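Local coordinates for protein halohydrin epoxidase A (Corynebacterium sp., PDB 4Z9F) that probably catalyses the reversible conversion of vicinal halohydrins into epoxides with release of hydrogen halide, at residues M86-I91 with A142-Y147; K58-V63 with P110-Q115. The protein carries 1 engineered substitution. All coordinates share one frame; numbering follows the deposited sequence.

Followed from the N terminus, the chain enters contact 2 at residues 58-63, runs through strand 73-79 and reaches contact 1 at 86-91. Helix 96-123 then closes the first loop with residues 110-115, and segment 142-147 closes the second after strand 127-132. The segments therefore alternate, and the two closures cross. Contact 2 joins the start of helix 62-67 to the middle of helix 96-123; contact 1 joins the loops leading into helices 96-123 and 147-165. They lie about 25 Å apart, centre to centre. Both reach the second subunit, where Gln115 NE2 of one copy hydrogen-bonds Ile91 O of the other, so contact 2 meets a partner's contact 1.

Contact 1. Residues M86-I91 with A142-Y147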
ATOM      1  N   MET C  86      17.321 -18.168  10.147  1.00 27.69           N
ATOM      2  CA  MET C  86      17.024 -17.022  10.997  1.00 30.12           C
ATOM      3  C   MET C  86      15.911 -16.159  10.416  1.00 27.45           C
ATOM      4  O   MET C  86      15.214 -15.473  11.169  1.00 29.58           O
ATOM      5  CB  MET C  86      18.290 -16.192  11.240  1.00 29.69           C
ATOM      6  CG  MET C  86      19.363 -16.927  12.037  1.00 33.86           C
ATOM      7  SD  MET C  86      20.692 -15.842  12.634  1.00 38.06           S
ATOM      8  CE  MET C  86      19.899 -15.038  14.035  1.00 29.41           C
ATOM      9  N   ASN C  87      15.715 -16.187   9.099  1.00 23.94           N
ATOM     10  CA  ASN C  87      14.584 -15.474   8.516  1.00 29.05           C
ATOM     11  C   ASN C  87      13.253 -15.948   9.090  1.00 29.52           C
ATOM     12  O   ASN C  87      12.283 -15.180   9.108  1.00 26.15           O
ATOM     13  CB  ASN C  87      14.581 -15.629   6.996  1.00 23.75           C
ATOM     14  CG  ASN C  87      14.293 -17.059   6.548  1.00 31.22           C
ATOM     15  OD1 ASN C  87      14.881 -18.011   7.047  1.00 27.89           O
ATOM     16  ND2 ASN C  87      13.380 -17.204   5.592  1.00 34.65           N
ATOM     17  N   ARG C  88      13.194 -17.178   9.598  1.00 26.35           N
ATOM     18  CA  ARG C  88      11.959 -17.726  10.139  1.00 26.15           C
ATOM     19  C   ARG C  88      11.917 -17.708  11.659  1.00 22.25           C
ATOM     20  O   ARG C  88      11.086 -18.405  12.247  1.00 24.89           O
ATOM     21  CB  ARG C  88      11.744 -19.151   9.626  1.00 25.89           C
ATOM     22  CG  ARG C  88      11.294 -19.195   8.186  1.00 31.64           C
ATOM     23  CD  ARG C  88      11.165 -20.620   7.713  1.00 37.44           C
ATOM     24  NE  ARG C  88      10.288 -20.711   6.557  1.00 41.65           N
ATOM     25  CZ  ARG C  88       9.007 -21.054   6.623  1.00 42.51           C
ATOM     26  NH1 ARG C  88       8.285 -21.113   5.513  1.00 45.04           N
ATOM     27  NH2 ARG C  88       8.451 -21.354   7.794  1.00 41.03           N
ATOM     28  N   LEU C  89      12.784 -16.931  12.311  1.00 21.70           N
ATOM     29  CA  LEU C  89      12.746 -16.864  13.765  1.00 25.01           C
ATOM     30  C   LEU C  89      11.401 -16.311  14.222  1.00 27.88           C
ATOM     31  O   LEU C  89      10.959 -15.274  13.707  1.00 23.97           O
ATOM     32  CB  LEU C  89      13.879 -15.995  14.311  1.00 24.98           C
ATOM     33  CG  LEU C  89      15.226 -16.723  14.393  1.00 29.69           C
ATOM     34  CD1 LEU C  89      16.360 -15.742  14.622  1.00 26.86           C
ATOM     35  CD2 LEU C  89      15.199 -17.771  15.500  1.00 28.39           C
ATOM     36  N   PRO C  90      10.729 -16.967  15.164  1.00 27.39           N
ATOM     37  CA  PRO C  90       9.483 -16.443  15.725  1.00 28.33           C
ATOM     38  C   PRO C  90       9.786 -15.424  16.821  1.00 22.51           C
ATOM     39  O   PRO C  90      10.928 -15.202  17.207  1.00 24.63           O
ATOM     40  CB  PRO C  90       8.818 -17.698  16.298  1.00 26.42           C
ATOM     41  CG  PRO C  90       9.985 -18.536  16.745  1.00 28.97           C
ATOM     42  CD  PRO C  90      11.136 -18.228  15.812  1.00 27.00           C
ATOM     43  N   ILE C  91       8.730 -14.813  17.348  1.00 26.90           N
ATOM     44  CA  ILE C  91       8.925 -13.851  18.426  1.00 25.52           C
ATOM     45  C   ILE C  91       9.202 -14.563  19.748  1.00 27.02           C
ATOM     46  O   ILE C  91      10.154 -14.229  20.466  1.00 26.07           O
ATOM     47  CB  ILE C  91       7.707 -12.920  18.522  1.00 26.35           C
ATOM     48  CG1 ILE C  91       7.537 -12.160  17.206  1.00 26.21           C
ATOM     49  CG2 ILE C  91       7.860 -11.972  19.688  1.00 27.10           C
ATOM     50  CD1 ILE C  91       6.126 -11.710  16.981  1.00 31.17           C
ATOM     51  N   ALA C 142       3.294 -14.894   8.183  1.00 20.74           N
ATOM     52  CA  ALA C 142       3.202 -15.344   9.573  1.00 22.04           C
ATOM     53  C   ALA C 142       4.544 -15.798  10.135  1.00 22.64           C
ATOM     54  O   ALA C 142       4.811 -15.610  11.327  1.00 23.29           O
ATOM     55  CB  ALA C 142       2.193 -16.487   9.696  1.00 17.76           C
ATOM     56  N   TYR C 143       5.388 -16.399   9.312  1.00 20.75           N
ATOM     57  CA  TYR C 143       6.591 -17.037   9.826  1.00 27.89           C
ATOM     58  C   TYR C 143       7.814 -16.132   9.767  1.00 24.36           C
ATOM     59  O   TYR C 143       8.920 -16.592  10.072  1.00 24.78           O
ATOM     60  CB  TYR C 143       6.853 -18.342   9.078  1.00 25.70           C
ATOM     61  CG  TYR C 143       6.612 -18.273   7.581  1.00 33.68           C
ATOM     62  CD1 TYR C 143       7.614 -17.850   6.712  1.00 36.48           C
ATOM     63  CD2 TYR C 143       5.388 -18.662   7.034  1.00 38.05           C
ATOM     64  CE1 TYR C 143       7.408 -17.803   5.336  1.00 34.57           C
ATOM     65  CE2 TYR C 143       5.169 -18.618   5.659  1.00 45.19           C
ATOM     66  CZ  TYR C 143       6.187 -18.190   4.816  1.00 38.09           C
ATOM     67  OH  TYR C 143       5.980 -18.143   3.458  1.00 41.68           O
ATOM     68  N   ASN C 144       7.638 -14.858   9.413  1.00 24.60           N
ATOM     69  CA  ASN C 144       8.728 -13.879   9.374  1.00 24.68           C
ATOM     70  C   ASN C 144       8.437 -12.667  10.263  1.00 18.95           C
ATOM     71  O   ASN C 144       8.506 -11.528   9.789  1.00 23.49           O
ATOM     72  CB  ASN C 144       8.980 -13.404   7.943  1.00 23.13           C
ATOM     73  CG  ASN C 144       9.266 -14.525   6.981  1.00 27.18           C
ATOM     74  OD1 ASN C 144       8.563 -14.689   5.974  1.00 25.35           O
ATOM     75  ND2 ASN C 144      10.316 -15.290   7.253  1.00 28.02           N
ATOM     76  N   PRO C 145       8.163 -12.853  11.561  1.00 21.06           N
ATOM     77  CA  PRO C 145       7.770 -11.702  12.389  1.00 21.97           C
ATOM     78  C   PRO C 145       8.925 -10.851  12.891  1.00 19.68           C
ATOM     79  O   PRO C 145       8.673  -9.807  13.506  1.00 21.63           O
ATOM     80  CB  PRO C 145       7.034 -12.354  13.561  1.00 22.65           C
ATOM     81  CG  PRO C 145       7.759 -13.680  13.726  1.00 23.83           C
ATOM     82  CD  PRO C 145       8.227 -14.099  12.356  1.00 22.29           C
ATOM     83  N   LEU C 146      10.170 -11.266  12.688  1.00 23.51           N
ATOM     84  CA  LEU C 146      11.321 -10.426  12.995  1.00 22.46           C
ATOM     85  C   LEU C 146      12.061 -10.005  11.741  1.00 22.58           C
ATOM     86  O   LEU C 146      12.451  -8.837  11.614  1.00 21.40           O
ATOM     87  CB  LEU C 146      12.283 -11.159  13.936  1.00 21.25           C
ATOM     88  CG  LEU C 146      11.673 -11.500  15.298  1.00 23.29           C
ATOM     89  CD1 LEU C 146      12.620 -12.374  16.095  1.00 24.60           C
ATOM     90  CD2 LEU C 146      11.337 -10.224  16.058  1.00 27.89           C
ATOM     91  N   TYR C 147      12.227 -10.957  10.822  1.00 20.84           N
ATOM     92  CA  TYR C 147      12.801 -10.715   9.500  1.00 20.35           C
ATOM     93  C   TYR C 147      11.970  -9.723   8.696  1.00 21.90           C
ATOM     94  O   TYR C 147      12.521  -8.874   7.987  1.00 19.68           O
ATOM     95  CB  TYR C 147      12.895 -12.055   8.773  1.00 19.69           C
ATOM     96  CG  TYR C 147      13.453 -12.101   7.364  1.00 18.70           C
ATOM     97  CD1 TYR C 147      12.606 -12.148   6.267  1.00 22.05           C
ATOM     98  CD2 TYR C 147      14.815 -12.211   7.135  1.00 22.55           C
ATOM     99  CE1 TYR C 147      13.104 -12.246   4.975  1.00 20.52           C
ATOM    100  CE2 TYR C 147      15.324 -12.299   5.852  1.00 21.18           C
ATOM    101  CZ  TYR C 147      14.462 -12.323   4.773  1.00 20.82           C
ATOM    102  OH  TYR C 147      14.946 -12.418   3.486  1.00 20.76           O
TER
HETATM  103  O   HOH W   1      11.492 -13.760  11.509  1.00 24.18           O
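Arg88 reaches alongside the loop of Tyr143 and ends flat on its ring. Its CB passes 3.8 Å from Tyr143 O, the carbonyl oxygen that also receives a CA-H...O contact from Arg88. Arg88 CG lies 4.1 Å from Asn144 ND2, and the extended chain carries its NE to 3.9 Å from Tyr143 CD1. Arg88 CZ then comes over the face of the Tyr143 ring, 3.9 Å from the centroid, in a cation-pi stack whose planes differ by 5°. At the tip, Arg88 NH1 lies 3.4 Å from Tyr143 CE1, while NH2 lies over CG and CB of Tyr143. Tyr143 presents this face because its CG sits between its backbone N and carbonyl carbon (chi1 41°).

Further in, Asn144 ND2 donates to Asn87 O at 2.7 Å, arriving 56° above the carbonyl plane. A water donates to the same oxygen and to Leu89 O and accepts from Tyr147 N, so both carbonyls are satisfied inside a buried joint. The loops belong to the Rossmann-like fold and lead into helices 96-123 and 147-165. Tyr147 opens the latter, and its OH bonds Arg151, a Tyr-x3-Arg spacing consistent with the Ser-Tyr-Arg triad of halohydrin dehalogenases. Asn87 CB rests over one face of the Tyr147 ring, 3.6 Å from its centroid. Asn87 thus contributes both its carbonyl and its slim methylene. At the far end, the compact, apolar ring of Pro145 suits packing on isoleucine and offers CB to Ile91 CD1 at 3.6 Å, the branched side chain crossing it at a slant.

Contact 2. Residues K58-V63 with P110-Q115; sequences KPERLV and PILLLQ
Pro59 and Leu112 lie side by side and point the same way, so the proline ring and the leucine branch meet along their flanks. The closest approach, 4.0 Å, is between Pro59 CG and Leu112 CB, with Leu112 CD1 scarcely farther from the same ring carbon. Proline suits this place because its closed ring is compact and apolar, consistent with the CA atoms of Pro59 and Leu113 lying 4.9 Å apart. Glu60 runs alongside Leu112 in the same sense. Its chain is bent at chi2, and Glu60 OE2 stops 4.1 Å from Leu112 CD1 in a van der Waals contact.

Leu113 is set differently. With CG anti to its backbone N (chi1 170°), it extends CD1 toward helix 62-67 and crosses Val63 at about a right angle. This methyl is the meeting point. Leu113 CD1 lies 3.7 Å from Pro59 O. Val63 CG2 is 3.9 Å from Leu113 CD1, and Leu62 CB approaches Leu113 CD1 to 4.2 Å. A long branched leucine can span the gap between the segments, whereas the short, beta-branched valine keeps its methyls close to its own helix. No hydrogen bond crosses the interface. Beneath it, Val63 touches Ile73 and Leu113 touches Ile76, both of strand 73-79. Two neighbouring helices thus pack against each other on one face of the parallel sheet, as in the Rossmann fold of short-chain dehydrogenases/reductases, to which halohydrin dehalogenases are related.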
ATOM      1  N   LYS C  58      33.650  -4.531   7.375  1.00 35.92           N
ATOM      2  CA  LYS C  58      32.732  -3.593   8.001  1.00 35.18           C
ATOM      3  C   LYS C  58      31.958  -2.823   6.934  1.00 30.57           C
ATOM      4  O   LYS C  58      32.527  -2.434   5.911  1.00 28.96           O
ATOM      5  CB  LYS C  58      33.484  -2.627   8.910  1.00 33.99           C
ATOM      6  CG  LYS C  58      33.977  -3.294  10.187  1.00 37.49           C
ATOM      7  CD  LYS C  58      34.770  -2.337  11.059  1.00 44.26           C
ATOM      8  CE  LYS C  58      35.346  -3.062  12.263  1.00 45.53           C
ATOM      9  NZ  LYS C  58      36.502  -2.331  12.861  1.00 50.41           N
ATOM     10  N   PRO C  59      30.654  -2.622   7.132  1.00 27.57           N
ATOM     11  CA  PRO C  59      29.865  -1.979   6.076  1.00 27.51           C
ATOM     12  C   PRO C  59      30.317  -0.563   5.778  1.00 27.88           C
ATOM     13  O   PRO C  59      30.282  -0.152   4.616  1.00 24.10           O
ATOM     14  CB  PRO C  59      28.436  -2.020   6.634  1.00 26.72           C
ATOM     15  CG  PRO C  59      28.612  -2.094   8.114  1.00 28.66           C
ATOM     16  CD  PRO C  59      29.856  -2.903   8.340  1.00 30.49           C
ATOM     17  N   GLU C  60      30.760   0.191   6.790  1.00 28.74           N
ATOM     18  CA  GLU C  60      31.169   1.576   6.577  1.00 28.57           C
ATOM     19  C   GLU C  60      32.481   1.695   5.820  1.00 30.65           C
ATOM     20  O   GLU C  60      32.838   2.804   5.409  1.00 27.92           O
ATOM     21  CB  GLU C  60      31.300   2.303   7.915  1.00 29.56           C
ATOM     22  CG  GLU C  60      32.357   1.698   8.827  1.00 33.26           C
ATOM     23  CD  GLU C  60      31.775   0.815   9.919  1.00 40.29           C
ATOM     24  OE1 GLU C  60      32.148   1.007  11.097  1.00 44.38           O
ATOM     25  OE2 GLU C  60      30.941  -0.065   9.612  1.00 33.39           O
ATOM     26  N   ARG C  61      33.210   0.596   5.635  1.00 30.33           N
ATOM     27  CA  ARG C  61      34.502   0.646   4.964  1.00 33.37           C
ATOM     28  C   ARG C  61      34.476   0.090   3.549  1.00 28.63           C
ATOM     29  O   ARG C  61      35.469   0.235   2.827  1.00 30.24           O
ATOM     30  CB  ARG C  61      35.557  -0.098   5.798  1.00 33.51           C
ATOM     31  CG  ARG C  61      35.921   0.637   7.085  1.00 38.23           C
ATOM     32  CD  ARG C  61      36.657  -0.244   8.077  1.00 46.10           C
ATOM     33  NE  ARG C  61      37.005   0.496   9.289  1.00 49.35           N
ATOM     34  CZ  ARG C  61      37.995   0.164  10.114  1.00 56.39           C
ATOM     35  NH1 ARG C  61      38.742  -0.906   9.868  1.00 52.86           N
ATOM     36  NH2 ARG C  61      38.233   0.903  11.192  1.00 55.36           N
ATOM     37  N   LEU C  62      33.361  -0.506   3.115  1.00 28.42           N
ATOM     38  CA  LEU C  62      33.318  -1.136   1.800  1.00 24.74           C
ATOM     39  C   LEU C  62      33.466  -0.134   0.666  1.00 25.46           C
ATOM     40  O   LEU C  62      34.027  -0.468  -0.384  1.00 24.85           O
ATOM     41  CB  LEU C  62      32.006  -1.904   1.627  1.00 27.84           C
ATOM     42  CG  LEU C  62      31.830  -3.067   2.591  1.00 25.66           C
ATOM     43  CD1 LEU C  62      30.493  -3.721   2.327  1.00 25.60           C
ATOM     44  CD2 LEU C  62      32.990  -4.066   2.439  1.00 28.89           C
ATOM     45  N   VAL C  63      32.946   1.081   0.830  1.00 26.10           N
ATOM     46  CA  VAL C  63      32.992   2.027  -0.279  1.00 27.49           C
ATOM     47  C   VAL C  63      34.426   2.489  -0.517  1.00 27.41           C
ATOM     48  O   VAL C  63      34.907   2.496  -1.653  1.00 24.86           O
ATOM     49  CB  VAL C  63      32.038   3.209  -0.031  1.00 27.91           C
ATOM     50  CG1 VAL C  63      32.272   4.305  -1.053  1.00 29.36           C
ATOM     51  CG2 VAL C  63      30.584   2.739  -0.094  1.00 23.27           C
ATOM     52  N   PRO C 110      22.899  -2.162   6.038  1.00 25.27           N
ATOM     53  CA  PRO C 110      22.696  -1.329   4.843  1.00 20.06           C
ATOM     54  C   PRO C 110      22.661   0.169   5.139  1.00 17.21           C
ATOM     55  O   PRO C 110      23.113   0.953   4.299  1.00 22.20           O
ATOM     56  CB  PRO C 110      21.359  -1.833   4.273  1.00 22.91           C
ATOM     57  CG  PRO C 110      20.698  -2.581   5.406  1.00 23.89           C
ATOM     58  CD  PRO C 110      21.810  -3.145   6.222  1.00 21.41           C
ATOM     59  N   ILE C 111      22.169   0.599   6.304  1.00 21.72           N
ATOM     60  CA  ILE C 111      22.172   2.029   6.623  1.00 19.31           C
ATOM     61  C   ILE C 111      23.603   2.554   6.739  1.00 22.29           C
ATOM     62  O   ILE C 111      23.942   3.610   6.194  1.00 20.69           O
ATOM     63  CB  ILE C 111      21.371   2.296   7.909  1.00 23.48           C
ATOM     64  CG1 ILE C 111      19.872   2.281   7.604  1.00 18.40           C
ATOM     65  CG2 ILE C 111      21.773   3.637   8.520  1.00 18.68           C
ATOM     66  CD1 ILE C 111      19.003   2.318   8.842  1.00 25.66           C
ATOM     67  N   LEU C 112      24.461   1.827   7.460  1.00 20.34           N
ATOM     68  CA  LEU C 112      25.854   2.249   7.598  1.00 23.66           C
ATOM     69  C   LEU C 112      26.563   2.253   6.251  1.00 23.21           C
ATOM     70  O   LEU C 112      27.394   3.129   5.984  1.00 24.48           O
ATOM     71  CB  LEU C 112      26.599   1.342   8.586  1.00 23.56           C
ATOM     72  CG  LEU C 112      26.181   1.405  10.056  1.00 24.13           C
ATOM     73  CD1 LEU C 112      27.074   0.514  10.901  1.00 26.64           C
ATOM     74  CD2 LEU C 112      26.190   2.834  10.578  1.00 25.29           C
ATOM     75  N   LEU C 113      26.263   1.271   5.394  1.00 24.41           N
ATOM     76  CA  LEU C 113      26.822   1.266   4.046  1.00 19.38           C
ATOM     77  C   LEU C 113      26.351   2.480   3.257  1.00 24.14           C
ATOM     78  O   LEU C 113      27.163   3.213   2.683  1.00 23.77           O
ATOM     79  CB  LEU C 113      26.437  -0.019   3.318  1.00 22.24           C
ATOM     80  CG  LEU C 113      26.737  -0.070   1.816  1.00 19.17           C
ATOM     81  CD1 LEU C 113      28.236   0.045   1.575  1.00 21.32           C
ATOM     82  CD2 LEU C 113      26.226  -1.365   1.219  1.00 22.32           C
ATOM     83  N   LEU C 114      25.032   2.709   3.217  1.00 21.86           N
ATOM     84  CA  LEU C 114      24.505   3.872   2.502  1.00 22.91           C
ATOM     85  C   LEU C 114      25.080   5.178   3.052  1.00 21.05           C
ATOM     86  O   LEU C 114      25.438   6.073   2.277  1.00 20.22           O
ATOM     87  CB  LEU C 114      22.972   3.887   2.572  1.00 20.75           C
ATOM     88  CG  LEU C 114      22.265   5.096   1.951  1.00 23.17           C
ATOM     89  CD1 LEU C 114      22.488   5.165   0.445  1.00 17.08           C
ATOM     90  CD2 LEU C 114      20.774   5.095   2.286  1.00 20.32           C
ATOM     91  N   GLN C 115      25.170   5.306   4.383  1.00 20.41           N
ATOM     92  CA  GLN C 115      25.694   6.533   4.988  1.00 23.16           C
ATOM     93  C   GLN C 115      27.090   6.830   4.467  1.00 22.86           C
ATOM     94  O   GLN C 115      27.393   7.963   4.075  1.00 24.06           O
ATOM     95  CB  GLN C 115      25.706   6.417   6.520  1.00 21.64           C
ATOM     96  CG  GLN C 115      26.313   7.622   7.250  1.00 23.13           C
ATOM     97  CD  GLN C 115      26.375   7.465   8.775  1.00 23.87           C
ATOM     98  OE1 GLN C 115      26.923   6.490   9.291  1.00 23.99           O
ATOM     99  NE2 GLN C 115      25.824   8.449   9.500  1.00 22.59           N
TER